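Local structure of putative glycoside hydrolase (Parabacteroides distasonis ATCC 8503, 3GYC) at residues A64-P67 / M68-W71; E75-N78 / Q79-W82; Q93-L96 / N97-L100; L326-L329 / G330-A334. The protein is a putative glycoside hydrolase of the cellulase-like TIM-barrel family that probably cleaves glycosidic bonds in sugar chains. All blocks are in the same frame, centred on the assembly; numbering follows the deposited sequence.

How the interactions relate
From the N terminus, interaction 1 comes first: it closes the turn by which helix 60-65 passes into strand 71-73. Interaction 2 follows directly, folding the loop between that strand and its antiparallel mate 88-90. Beyond 88-90 the chain returns to interaction 1, where M68 packs on Q93 and the backbones of P67 and Q93 probably hydrogen-bond, and then enters helix 95-105, whose first turn is interaction 3. Interaction 4 lies far along the chain in helix 321-337, across the chain's centre from interactions 1 and 3, with centres about 39 and 32 Å away. All four are local and run in series; none nests within or crosses another.

Interaction 1 of 4, residues A64-P67 / M68-W71; sequences AENP and MKKW
The backbone O of N66 faces two donors from the residues that follow it. K69 N bonds to it at 3.2 Å, closing a type I beta turn from N66 to K69, while the indole NE1 of W71 reaches the same N66 O at 3.3 Å in a weak, bent bond. The side chain of N66 adds a second, smaller loop: with CG anti to the backbone N (chi1 -170°), its OD1 lies 3.4 Å from M68 N, a weak bond that outlines an Asx turn. Water 1 bridges the same two atoms, donating to N66 OD1 and accepting from M68 N. The carboxylate of E65 turns to another partner, a salt bridge with K126.

Carbon contacts meet the indole at its edge and over one face. E65 CB meets the six-membered ring at its rim, 3.7 Å from W71 CH2, and the extended chain of K69 runs over one face with its CD 3.5 Å above the ring plane. The side chains of N66 and K69 cross at about a right angle, N66 CG lying 3.5 Å from K69 CB.

This turn carries the chain from the end of helix 60-65 into strand 71-73, where W71 pairs through its backbone with V90 of the antiparallel strand 88-90.

Interaction 2 of 4, residues E75-N78 / Q79-W82; sequences EVWN and QQDW. With EDO (1,2-ethanediol), chain D.
W77 and W82 are joined by an almost straight hydrogen bond: W77 NE1 donates to W82 O at 3.0 Å with an N-H...O angle of 171°, and the acceptor lies in the plane of the indole. A chi1 of 40° sets W77 CG between the backbone N and the carbonyl carbon, turning the indole toward Q80 and W82. The same indole is packed on both faces. Q80 CB sits over the five-membered ring in a CH-pi contact, 3.8 Å from that ring's centroid, and V76 CB lies over the opposite face, also offset toward the rim. The Q80 amide stands nearly perpendicular to the indole and turns away to hydrogen-bond Y261, while W77 CZ2 approaches W82 CE3 to 4.0 Å. Replacing W77 with a leucine would probably leave W82 O without this donor and take from Q80 CB the flat surface it rests on.

The residues belong to a long excursion after strand 53-57 of the TIM barrel, on the side where the C-terminal ends of the strands usually carry the active site in glycoside hydrolases of this fold. W82 reaches M21 and D23 of strand 17-23, and its NE1 donates to N347 O; its ring also meets F353.

The other side is looser. N78 and Q79 lie side by side, Q79 NE2 bonding to N78 OD1 at 3.0 Å from above the carbonyl plane, and N78 also touches a crystal neighbour. Water 3 sits 2.8 Å from N78 O. Farther on, D81 OD1 accepts a hydrogen bond from O2 of an ethanediol, probably picked up from the crystallisation liquor and also held by R29.

Interaction 3 of 4, residues Q93-L96 / N97-L100; sequences QPNL and NLFL
Q93 and N97 set their amides almost square to each other, the two planes 85° apart, and two hydrogen bonds join the residues. Q93 OE1 accepts from the backbone N of N97 at 3.1 Å, and Q93 NE2 donates to N97 OD1 at 3.0 Å. This second bond lies in the plane of the Q93 amide but meets the N97 carbonyl from well above its plane. A bend at chi2 (-72°) folds the glutamine back over the first helical turn, where it takes up an early N-H. Both amides have further partners: Q93 NE2 bonds to S143, and N97 ND2 to D147 and S143 O. A leucine in place of Q93 is likely to leave N97 N without this acceptor and N97 OD1 without its donor.

Elsewhere on the turn, L96 and L100 cross at a slant, L96 CD1 lying 4.0 Å from L100 CG. Behind them runs the ladder of helical backbone bonds, beginning with L98 N to P94 O at 2.8 Å; P94 itself follows a cis peptide bond.

Helix 95-105 packs L96 and L100 against I144 of helix 130-146, while F99 lies on I54 and I56 of strand 53-57, its ring edge-to-face with W39 of helix 39-48.

Interaction 4 of 4, residues L326-L329 / G330-A334; sequences LCEL and GTITA
The backbone O of C327 is gripped twice by T331: its N donates at 2.9 Å and its OG1 at 2.8 Å, the two reaching C327 O from opposite faces of the carbonyl plane. Two residues on, the pattern recurs. L329 O takes T333 OG1 at 2.7 Å and also T333 N at 2.9 Å. Both threonines hold the hydroxyl beside their own backbone N (chi1 -56° and -55°), the setting that lets OG1 swing back over the preceding turn, so two buried hydroxyls find acceptors within the helix itself.

Carbon contacts add little. E328 and I332 run side by side in the same direction, E328 CG lying 3.9 Å from I332 CD1. On another flank L329 crosses T333 at a slant, its methyl CD1 resting against the hydroxyl, 3.7 Å from T333 OG1. Straight backbone bonds fill the rest of the turn, I332 N to E328 O among them.

The helix packs on several neighbours: L329 and T333 press on T284 of helix 276-297, E328 and I332 on L366 of helix 360-371, and T331 on V343 of strand 340-343. Helix 321-337 links parallel strands 301-303 and 340-343, a beta-alpha-beta unit of the kind from which a TIM barrel is built.

Interaction 1 of 4, residues A64-P67 / M68-W71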
ATOM      1  N   ALA A  64       5.782  19.608   3.829  1.00 15.12           N
ATOM      2  CA  ALA A  64       7.091  20.234   3.908  1.00 16.15           C
ATOM      3  C   ALA A  64       7.104  21.598   3.236  1.00 18.11           C
ATOM      4  O   ALA A  64       7.912  22.464   3.603  1.00 17.91           O
ATOM      5  CB  ALA A  64       8.193  19.316   3.337  1.00 14.65           C
ATOM      6  N   GLU A  65       6.223  21.811   2.268  1.00 18.99           N
ATOM      7  CA  GLU A  65       6.147  23.107   1.589  1.00 19.81           C
ATOM      8  C   GLU A  65       5.311  24.078   2.393  1.00 18.73           C
ATOM      9  O   GLU A  65       5.768  25.153   2.704  1.00 17.77           O
ATOM     10  CB  GLU A  65       5.535  22.979   0.198  1.00 21.57           C
ATOM     11  CG  GLU A  65       6.429  22.319  -0.816  1.00 23.80           C
ATOM     12  CD  GLU A  65       7.248  23.288  -1.652  1.00 26.55           C
ATOM     13  OE1 GLU A  65       6.978  24.512  -1.641  1.00 28.67           O
ATOM     14  OE2 GLU A  65       8.160  22.806  -2.366  1.00 28.24           O
ATOM     15  N   ASN A  66       4.061  23.719   2.673  1.00 17.77           N
ATOM     16  CA  ASN A  66       3.160  24.563   3.463  1.00 17.05           C
ATOM     17  C   ASN A  66       2.072  23.700   4.115  1.00 17.60           C
ATOM     18  O   ASN A  66       1.054  23.411   3.490  1.00 15.79           O
ATOM     19  CB  ASN A  66       2.558  25.670   2.597  1.00 17.64           C
ATOM     20  CG  ASN A  66       1.817  26.700   3.415  1.00 17.51           C
ATOM     21  OD1 ASN A  66       1.445  26.455   4.580  1.00 18.84           O
ATOM     22  ND2 ASN A  66       1.591  27.853   2.825  1.00 15.83           N
ATOM     23  N   PRO A  67       2.278  23.312   5.392  1.00 17.32           N
ATOM     24  CA  PRO A  67       1.379  22.360   6.034  1.00 16.37           C
ATOM     25  C   PRO A  67      -0.078  22.753   6.132  1.00 17.01           C
ATOM     26  O   PRO A  67      -0.956  21.871   6.023  1.00 17.53           O
ATOM     27  CB  PRO A  67       1.972  22.162   7.430  1.00 16.65           C
ATOM     28  CG  PRO A  67       3.118  23.099   7.551  1.00 16.27           C
ATOM     29  CD  PRO A  67       3.195  23.959   6.355  1.00 16.55           C
HETATM   30  N   MSE A  68      -0.371  24.043   6.244  1.00 16.52           N
HETATM   31  CA  MSE A  68      -1.751  24.433   6.398  1.00 17.25           C
HETATM   32  C   MSE A  68      -2.380  25.038   5.172  1.00 15.66           C
HETATM   33  O   MSE A  68      -3.539  25.419   5.215  1.00 16.39           O
HETATM   34  CB  MSE A  68      -1.927  25.276   7.640  1.00 20.06           C
HETATM   35  CG  MSE A  68      -1.487  24.515   8.897  1.00 22.56           C
HETATM   36 SE   MSE A  68      -2.021  25.562  10.414  0.75 28.50          SE
HETATM   37  CE  MSE A  68      -1.531  27.363   9.818  1.00 27.09           C
ATOM     38  N   LYS A  69      -1.656  25.018   4.063  1.00 13.37           N
ATOM     39  CA  LYS A  69      -2.173  25.498   2.792  1.00 12.93           C
ATOM     40  C   LYS A  69      -3.330  24.626   2.263  1.00 13.40           C
ATOM     41  O   LYS A  69      -3.342  23.422   2.431  1.00 11.19           O
ATOM     42  CB  LYS A  69      -1.032  25.545   1.765  1.00 13.11           C
ATOM     43  CG  LYS A  69      -1.496  25.752   0.345  1.00 12.97           C
ATOM     44  CD  LYS A  69      -0.387  25.981  -0.637  1.00 13.24           C
ATOM     45  CE  LYS A  69      -0.953  26.011  -2.043  1.00 14.17           C
ATOM     46  NZ  LYS A  69      -0.154  26.888  -2.897  1.00 15.47           N
ATOM     47  N   LYS A  70      -4.330  25.246   1.640  1.00 14.29           N
ATOM     48  CA  LYS A  70      -5.367  24.438   0.980  1.00 14.19           C
ATOM     49  C   LYS A  70      -4.819  24.225  -0.438  1.00 12.71           C
ATOM     50  O   LYS A  70      -4.724  25.184  -1.227  1.00 13.89           O
ATOM     51  CB  LYS A  70      -6.733  25.142   0.954  1.00 16.39           C
ATOM     52  CG  LYS A  70      -7.472  25.284   2.330  1.00 17.36           C
ATOM     53  CD  LYS A  70      -8.875  25.973   2.113  1.00 18.24           C
ATOM     54  N   TRP A  71      -4.433  22.989  -0.749  1.00 10.80           N
ATOM     55  CA  TRP A  71      -3.859  22.623  -2.047  1.00 10.36           C
ATOM     56  C   TRP A  71      -4.861  22.127  -3.069  1.00 11.91           C
ATOM     57  O   TRP A  71      -5.702  21.312  -2.727  1.00 13.41           O
ATOM     58  CB  TRP A  71      -2.866  21.492  -1.875  1.00 10.20           C
ATOM     59  CG  TRP A  71      -1.708  21.802  -0.964  1.00 10.71           C
ATOM     60  CD1 TRP A  71      -1.654  21.622   0.392  1.00 10.05           C
ATOM     61  CD2 TRP A  71      -0.433  22.334  -1.357  1.00 11.25           C
ATOM     62  NE1 TRP A  71      -0.409  21.993   0.866  1.00  9.98           N
ATOM     63  CE2 TRP A  71       0.357  22.428  -0.185  1.00 11.54           C
ATOM     64  CE3 TRP A  71       0.123  22.734  -2.592  1.00 11.59           C
ATOM     65  CZ2 TRP A  71       1.687  22.914  -0.205  1.00 10.83           C
ATOM     66  CZ3 TRP A  71       1.425  23.197  -2.614  1.00 11.74           C
ATOM     67  CH2 TRP A  71       2.190  23.290  -1.426  1.00 12.23           C
TER
HETATM   68  O   HOH W   1       0.971  26.275   7.315  1.00 26.87           O
HETATM   69  O   HOH W   2      -1.739  21.411   3.460  1.00 10.94           O

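Interaction 2 of 4, residues E75-N78 / Q79-W82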
ATOM      1  N   GLU A  75      -6.377  15.382 -10.850  1.00 14.36           N
ATOM      2  CA  GLU A  75      -6.712  13.960 -10.684  1.00 15.87           C
ATOM      3  C   GLU A  75      -5.704  13.034 -11.377  1.00 14.63           C
ATOM      4  O   GLU A  75      -5.060  13.402 -12.375  1.00 13.12           O
ATOM      5  CB  GLU A  75      -8.171  13.656 -11.155  1.00 17.13           C
ATOM      6  CG  GLU A  75      -8.433  13.684 -12.679  1.00 16.75           C
ATOM      7  CD  GLU A  75      -8.592  15.078 -13.300  1.00 19.91           C
ATOM      8  OE1 GLU A  75      -8.436  16.123 -12.597  1.00 21.38           O
ATOM      9  OE2 GLU A  75      -8.906  15.131 -14.514  1.00 19.19           O
ATOM     10  N   VAL A  76      -5.538  11.854 -10.797  1.00 14.14           N
ATOM     11  CA  VAL A  76      -4.705  10.813 -11.384  1.00 15.91           C
ATOM     12  C   VAL A  76      -5.507  10.069 -12.462  1.00 14.78           C
ATOM     13  O   VAL A  76      -4.975   9.681 -13.510  1.00 15.25           O
ATOM     14  CB  VAL A  76      -4.254   9.773 -10.333  1.00 16.94           C
ATOM     15  CG1 VAL A  76      -3.113   8.942 -10.913  1.00 17.41           C
ATOM     16  CG2 VAL A  76      -3.805  10.451  -9.031  1.00 18.66           C
ATOM     17  N   TRP A  77      -6.807   9.925 -12.219  1.00 13.74           N
ATOM     18  CA  TRP A  77      -7.711   9.161 -13.107  1.00 14.24           C
ATOM     19  C   TRP A  77      -9.152   9.551 -12.846  1.00 14.14           C
ATOM     20  O   TRP A  77      -9.474  10.176 -11.833  1.00 13.74           O
ATOM     21  CB  TRP A  77      -7.613   7.651 -12.794  1.00 14.56           C
ATOM     22  CG  TRP A  77      -7.518   7.348 -11.328  1.00 14.64           C
ATOM     23  CD1 TRP A  77      -8.403   7.678 -10.343  1.00 13.70           C
ATOM     24  CD2 TRP A  77      -6.457   6.633 -10.682  1.00 15.25           C
ATOM     25  NE1 TRP A  77      -7.949   7.225  -9.127  1.00 13.92           N
ATOM     26  CE2 TRP A  77      -6.742   6.610  -9.300  1.00 14.50           C
ATOM     27  CE3 TRP A  77      -5.280   6.049 -11.133  1.00 15.60           C
ATOM     28  CZ2 TRP A  77      -5.892   5.990  -8.364  1.00 15.89           C
ATOM     29  CZ3 TRP A  77      -4.447   5.438 -10.211  1.00 16.22           C
ATOM     30  CH2 TRP A  77      -4.757   5.412  -8.843  1.00 15.03           C
ATOM     31  N   ASN A  78     -10.025   9.185 -13.758  1.00 12.70           N
ATOM     32  CA  ASN A  78     -11.432   9.330 -13.501  1.00 12.35           C
ATOM     33  C   ASN A  78     -12.115   7.952 -13.585  1.00 14.14           C
ATOM     34  O   ASN A  78     -13.310   7.833 -13.400  1.00 14.48           O
ATOM     35  CB  ASN A  78     -12.069  10.396 -14.401  1.00 13.61           C
ATOM     36  CG  ASN A  78     -12.081  10.021 -15.865  1.00 13.78           C
ATOM     37  OD1 ASN A  78     -11.928   8.870 -16.252  1.00 13.10           O
ATOM     38  ND2 ASN A  78     -12.318  11.010 -16.689  1.00 16.01           N
ATOM     39  N   GLN A  79     -11.337   6.915 -13.858  1.00 12.07           N
ATOM     40  CA  GLN A  79     -11.891   5.565 -13.994  1.00 12.80           C
ATOM     41  C   GLN A  79     -11.893   4.742 -12.707  1.00 11.85           C
ATOM     42  O   GLN A  79     -12.591   3.734 -12.633  1.00 12.02           O
ATOM     43  CB  GLN A  79     -11.094   4.828 -15.074  1.00 11.97           C
ATOM     44  CG  GLN A  79     -11.295   5.453 -16.385  1.00 12.07           C
ATOM     45  CD  GLN A  79     -12.724   5.287 -16.824  1.00 13.54           C
ATOM     46  OE1 GLN A  79     -13.219   4.166 -16.875  1.00 12.95           O
ATOM     47  NE2 GLN A  79     -13.363   6.373 -17.203  1.00 11.23           N
ATOM     48  N   GLN A  80     -11.138   5.170 -11.696  1.00 12.59           N
ATOM     49  CA  GLN A  80     -11.080   4.423 -10.412  1.00 12.38           C
ATOM     50  C   GLN A  80     -11.706   5.180  -9.266  1.00 14.68           C
ATOM     51  O   GLN A  80     -11.824   6.419  -9.326  1.00 15.55           O
ATOM     52  CB  GLN A  80      -9.639   4.081 -10.049  1.00 13.31           C
ATOM     53  CG  GLN A  80      -8.837   3.495 -11.134  1.00 13.39           C
ATOM     54  CD  GLN A  80      -9.434   2.208 -11.703  1.00 12.84           C
ATOM     55  OE1 GLN A  80     -10.138   1.496 -11.009  1.00 13.57           O
ATOM     56  NE2 GLN A  80      -9.168   1.940 -12.972  1.00 13.12           N
ATOM     57  N   ASP A  81     -12.026   4.462  -8.179  1.00 14.18           N
ATOM     58  CA  ASP A  81     -12.656   5.083  -6.991  1.00 14.11           C
ATOM     59  C   ASP A  81     -11.721   5.348  -5.776  1.00 12.95           C
ATOM     60  O   ASP A  81     -12.188   5.565  -4.656  1.00 11.82           O
ATOM     61  CB  ASP A  81     -13.927   4.277  -6.556  1.00 14.89           C
ATOM     62  CG  ASP A  81     -15.138   4.498  -7.518  1.00 16.51           C
ATOM     63  OD1 ASP A  81     -15.129   5.495  -8.315  1.00 17.29           O
ATOM     64  OD2 ASP A  81     -16.084   3.663  -7.469  1.00 19.35           O
ATOM     65  N   TRP A  82     -10.411   5.296  -5.995  1.00 13.23           N
ATOM     66  CA  TRP A  82      -9.464   5.720  -4.990  1.00 13.88           C
ATOM     67  C   TRP A  82      -9.281   7.208  -5.246  1.00 12.27           C
ATOM     68  O   TRP A  82      -9.124   7.647  -6.387  1.00 12.77           O
ATOM     69  CB  TRP A  82      -8.126   5.042  -5.096  1.00 14.41           C
ATOM     70  CG  TRP A  82      -8.191   3.609  -4.883  1.00 14.72           C
ATOM     71  CD1 TRP A  82      -8.439   2.959  -3.707  1.00 14.75           C
ATOM     72  CD2 TRP A  82      -8.026   2.604  -5.884  1.00 12.48           C
ATOM     73  NE1 TRP A  82      -8.431   1.597  -3.921  1.00 13.58           N
ATOM     74  CE2 TRP A  82      -8.182   1.359  -5.247  1.00 12.77           C
ATOM     75  CE3 TRP A  82      -7.742   2.631  -7.261  1.00 12.66           C
ATOM     76  CZ2 TRP A  82      -8.033   0.154  -5.922  1.00 14.07           C
ATOM     77  CZ3 TRP A  82      -7.615   1.421  -7.932  1.00 13.27           C
ATOM     78  CH2 TRP A  82      -7.760   0.207  -7.263  1.00 13.96           C
TER
HETATM   79  C1  EDO D   3     -17.442   9.255  -7.647  1.00 32.76           C
HETATM   80  O1  EDO D   3     -17.593   8.606  -6.371  1.00 32.92           O
HETATM   81  C2  EDO D   3     -16.280   8.655  -8.385  1.00 32.54           C
HETATM   82  O2  EDO D   3     -15.125   8.417  -7.558  1.00 30.83           O
HETATM   83  O   HOH W   3     -14.377   7.134 -10.957  1.00 26.44           O

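Interaction 3 of 4, residues Q93-L96 / N97-L100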
ATOM      1  N   GLN A  93      -2.506  19.322   7.119  1.00 12.86           N
ATOM      2  CA  GLN A  93      -2.455  19.481   8.570  1.00 11.98           C
ATOM      3  C   GLN A  93      -3.386  20.616   8.949  1.00 12.30           C
ATOM      4  O   GLN A  93      -3.434  21.639   8.240  1.00 12.93           O
ATOM      5  CB  GLN A  93      -1.040  19.763   9.068  1.00 12.78           C
ATOM      6  CG  GLN A  93      -0.058  18.619   9.020  1.00 12.78           C
ATOM      7  CD  GLN A  93      -0.332  17.525  10.064  1.00 13.52           C
ATOM      8  OE1 GLN A  93      -1.458  17.393  10.574  1.00 13.19           O
ATOM      9  NE2 GLN A  93       0.699  16.744  10.376  1.00 11.33           N
ATOM     10  N   PRO A  94      -4.067  20.496  10.102  1.00 12.26           N
ATOM     11  CA  PRO A  94      -4.006  19.415  11.122  1.00 11.18           C
ATOM     12  C   PRO A  94      -4.790  18.125  10.829  1.00 11.41           C
ATOM     13  O   PRO A  94      -4.852  17.247  11.690  1.00 12.70           O
ATOM     14  CB  PRO A  94      -4.563  20.110  12.384  1.00 12.25           C
ATOM     15  CG  PRO A  94      -5.564  21.112  11.824  1.00 12.91           C
ATOM     16  CD  PRO A  94      -4.917  21.630  10.544  1.00 11.40           C
ATOM     17  N   ASN A  95      -5.416  18.020   9.665  1.00  9.86           N
ATOM     18  CA  ASN A  95      -6.180  16.802   9.276  1.00 10.73           C
ATOM     19  C   ASN A  95      -5.427  15.494   9.483  1.00  9.16           C
ATOM     20  O   ASN A  95      -6.015  14.540  10.020  1.00  9.76           O
ATOM     21  CB  ASN A  95      -6.709  16.873   7.849  1.00  9.75           C
ATOM     22  CG  ASN A  95      -8.002  17.639   7.751  1.00 11.27           C
ATOM     23  OD1 ASN A  95      -8.662  17.838   8.758  1.00 11.20           O
ATOM     24  ND2 ASN A  95      -8.382  18.089   6.506  1.00 10.50           N
ATOM     25  N   LEU A  96      -4.136  15.453   9.159  1.00  8.57           N
ATOM     26  CA  LEU A  96      -3.370  14.227   9.342  1.00 10.83           C
ATOM     27  C   LEU A  96      -3.277  13.885  10.816  1.00  9.65           C
ATOM     28  O   LEU A  96      -3.574  12.753  11.226  1.00 10.58           O
ATOM     29  CB  LEU A  96      -1.988  14.310   8.685  1.00  9.87           C
ATOM     30  CG  LEU A  96      -1.051  13.135   8.919  1.00 11.07           C
ATOM     31  CD1 LEU A  96      -1.671  11.778   8.381  1.00 10.16           C
ATOM     32  CD2 LEU A  96       0.349  13.399   8.350  1.00 10.91           C
ATOM     33  N   ASN A  97      -2.885  14.862  11.626  1.00  9.81           N
ATOM     34  CA  ASN A  97      -2.775  14.595  13.060  1.00 10.23           C
ATOM     35  C   ASN A  97      -4.132  14.261  13.698  1.00 10.75           C
ATOM     36  O   ASN A  97      -4.188  13.456  14.667  1.00 11.03           O
ATOM     37  CB  ASN A  97      -2.022  15.707  13.767  1.00 10.76           C
ATOM     38  CG  ASN A  97      -0.503  15.658  13.499  1.00  9.46           C
ATOM     39  OD1 ASN A  97       0.003  14.892  12.663  1.00 10.50           O
ATOM     40  ND2 ASN A  97       0.219  16.459  14.227  1.00  9.93           N
ATOM     41  N   LEU A  98      -5.205  14.874  13.175  1.00  9.92           N
ATOM     42  CA  LEU A  98      -6.573  14.557  13.644  1.00 10.88           C
ATOM     43  C   LEU A  98      -6.894  13.111  13.337  1.00 10.53           C
ATOM     44  O   LEU A  98      -7.353  12.397  14.200  1.00 11.38           O
ATOM     45  CB  LEU A  98      -7.655  15.505  13.084  1.00 10.82           C
ATOM     46  CG  LEU A  98      -7.708  16.907  13.717  1.00 11.98           C
ATOM     47  CD1 LEU A  98      -8.567  17.945  12.888  1.00 13.54           C
ATOM     48  CD2 LEU A  98      -8.166  16.881  15.170  1.00 10.81           C
ATOM     49  N   PHE A  99      -6.667  12.700  12.091  1.00 10.47           N
ATOM     50  CA  PHE A  99      -6.879  11.335  11.673  1.00 10.93           C
ATOM     51  C   PHE A  99      -6.039  10.340  12.493  1.00 11.34           C
ATOM     52  O   PHE A  99      -6.571   9.294  12.949  1.00 10.01           O
ATOM     53  CB  PHE A  99      -6.587  11.190  10.175  1.00 11.07           C
ATOM     54  CG  PHE A  99      -6.859   9.800   9.647  1.00 10.87           C
ATOM     55  CD1 PHE A  99      -8.172   9.412   9.385  1.00 12.33           C
ATOM     56  CD2 PHE A  99      -5.844   8.876   9.510  1.00 11.25           C
ATOM     57  CE1 PHE A  99      -8.449   8.139   8.938  1.00 11.81           C
ATOM     58  CE2 PHE A  99      -6.125   7.620   9.047  1.00 12.00           C
ATOM     59  CZ  PHE A  99      -7.448   7.251   8.789  1.00 10.63           C
ATOM     60  N   LEU A 100      -4.762  10.668  12.717  1.00 10.82           N
ATOM     61  CA  LEU A 100      -3.874   9.823  13.506  1.00 11.00           C
ATOM     62  C   LEU A 100      -4.351   9.721  14.928  1.00 11.52           C
ATOM     63  O   LEU A 100      -4.279   8.629  15.491  1.00 12.20           O
ATOM     64  CB  LEU A 100      -2.408  10.260  13.436  1.00 10.20           C
ATOM     65  CG  LEU A 100      -1.718  10.212  12.081  1.00  9.77           C
ATOM     66  CD1 LEU A 100      -0.310  10.882  12.185  1.00  8.83           C
ATOM     67  CD2 LEU A 100      -1.591   8.781  11.465  1.00 11.39           C
TER

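Interaction 4 of 4, residues L326-L329 / G330-A334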
ATOM      1  N   LEU A 326     -10.763 -14.918  -4.486  1.00 11.91           N
ATOM      2  CA  LEU A 326      -9.329 -14.796  -4.725  1.00 11.97           C
ATOM      3  C   LEU A 326      -8.666 -14.050  -3.563  1.00 13.26           C
ATOM      4  O   LEU A 326      -7.530 -14.384  -3.177  1.00 13.88           O
ATOM      5  CB  LEU A 326      -9.030 -14.101  -6.073  1.00 12.91           C
ATOM      6  CG  LEU A 326      -9.237 -14.907  -7.370  1.00 13.39           C
ATOM      7  CD1 LEU A 326      -9.316 -14.000  -8.609  1.00 15.23           C
ATOM      8  CD2 LEU A 326      -8.120 -15.968  -7.488  1.00 13.94           C
ATOM      9  N   CYS A 327      -9.367 -13.060  -3.003  1.00 12.42           N
ATOM     10  CA  CYS A 327      -8.807 -12.319  -1.862  1.00 13.32           C
ATOM     11  C   CYS A 327      -8.719 -13.180  -0.619  1.00 12.82           C
ATOM     12  O   CYS A 327      -7.729 -13.138   0.085  1.00 10.72           O
ATOM     13  CB  CYS A 327      -9.610 -11.079  -1.593  1.00 14.30           C
ATOM     14  SG  CYS A 327      -9.213  -9.861  -2.920  1.00 19.62           S
ATOM     15  N   GLU A 328      -9.738 -13.995  -0.385  1.00 13.46           N
ATOM     16  CA  GLU A 328      -9.758 -14.871   0.762  1.00 15.88           C
ATOM     17  C   GLU A 328      -8.586 -15.862   0.642  1.00 15.49           C
ATOM     18  O   GLU A 328      -7.824 -16.071   1.608  1.00 14.32           O
ATOM     19  CB  GLU A 328     -11.104 -15.606   0.821  1.00 18.52           C
ATOM     20  CG  GLU A 328     -11.263 -16.558   1.990  1.00 22.41           C
ATOM     21  CD  GLU A 328     -12.608 -17.239   2.022  1.00 25.04           C
ATOM     22  OE1 GLU A 328     -13.593 -16.683   1.498  1.00 29.02           O
ATOM     23  OE2 GLU A 328     -12.689 -18.349   2.591  1.00 29.01           O
ATOM     24  N   LEU A 329      -8.442 -16.458  -0.542  1.00 12.21           N
ATOM     25  CA  LEU A 329      -7.373 -17.420  -0.770  1.00 12.78           C
ATOM     26  C   LEU A 329      -6.004 -16.786  -0.533  1.00 11.95           C
ATOM     27  O   LEU A 329      -5.164 -17.340   0.196  1.00 10.55           O
ATOM     28  CB  LEU A 329      -7.454 -18.006  -2.178  1.00 11.50           C
ATOM     29  CG  LEU A 329      -6.325 -18.948  -2.562  1.00 12.28           C
ATOM     30  CD1 LEU A 329      -6.349 -20.191  -1.682  1.00 11.81           C
ATOM     31  CD2 LEU A 329      -6.416 -19.343  -4.034  1.00 12.90           C
ATOM     32  N   GLY A 330      -5.796 -15.613  -1.131  1.00 11.97           N
ATOM     33  CA  GLY A 330      -4.547 -14.877  -0.988  1.00 10.75           C
ATOM     34  C   GLY A 330      -4.228 -14.617   0.468  1.00 11.78           C
ATOM     35  O   GLY A 330      -3.106 -14.902   0.931  1.00 11.93           O
ATOM     36  N   THR A 331      -5.224 -14.102   1.196  1.00 11.51           N
ATOM     37  CA  THR A 331      -5.056 -13.748   2.605  1.00 10.85           C
ATOM     38  C   THR A 331      -4.627 -14.933   3.465  1.00 11.53           C
ATOM     39  O   THR A 331      -3.616 -14.855   4.153  1.00 10.49           O
ATOM     40  CB  THR A 331      -6.342 -13.162   3.202  1.00 11.06           C
ATOM     41  OG1 THR A 331      -6.757 -12.029   2.435  1.00  9.39           O
ATOM     42  CG2 THR A 331      -6.108 -12.738   4.630  1.00  9.96           C
ATOM     43  N   ILE A 332      -5.410 -16.016   3.392  1.00 11.64           N
ATOM     44  CA  ILE A 332      -5.159 -17.235   4.156  1.00 13.09           C
ATOM     45  C   ILE A 332      -3.805 -17.865   3.798  1.00 11.49           C
ATOM     46  O   ILE A 332      -3.099 -18.354   4.680  1.00 12.13           O
ATOM     47  CB  ILE A 332      -6.349 -18.244   3.985  1.00 14.07           C
ATOM     48  CG1 ILE A 332      -7.605 -17.689   4.702  1.00 14.03           C
ATOM     49  CG2 ILE A 332      -5.996 -19.596   4.548  1.00 14.44           C
ATOM     50  CD1 ILE A 332      -8.894 -18.483   4.372  1.00 14.75           C
ATOM     51  N   THR A 333      -3.435 -17.831   2.520  1.00 11.66           N
ATOM     52  CA  THR A 333      -2.148 -18.379   2.049  1.00 11.54           C
ATOM     53  C   THR A 333      -0.966 -17.592   2.618  1.00 11.46           C
ATOM     54  O   THR A 333       0.005 -18.177   3.161  1.00 10.97           O
ATOM     55  CB  THR A 333      -2.055 -18.381   0.479  1.00 11.82           C
ATOM     56  OG1 THR A 333      -3.173 -19.083  -0.084  1.00 13.06           O
ATOM     57  CG2 THR A 333      -0.755 -19.031  -0.003  1.00 11.01           C
ATOM     58  N   ALA A 334      -1.068 -16.263   2.532  1.00 10.88           N
ATOM     59  CA  ALA A 334      -0.010 -15.384   3.059  1.00 10.17           C
ATOM     60  C   ALA A 334       0.124 -15.543   4.583  1.00  9.48           C
ATOM     61  O   ALA A 334       1.228 -15.725   5.108  1.00 10.58           O
ATOM     62  CB  ALA A 334      -0.279 -13.955   2.718  1.00  8.35           C
TER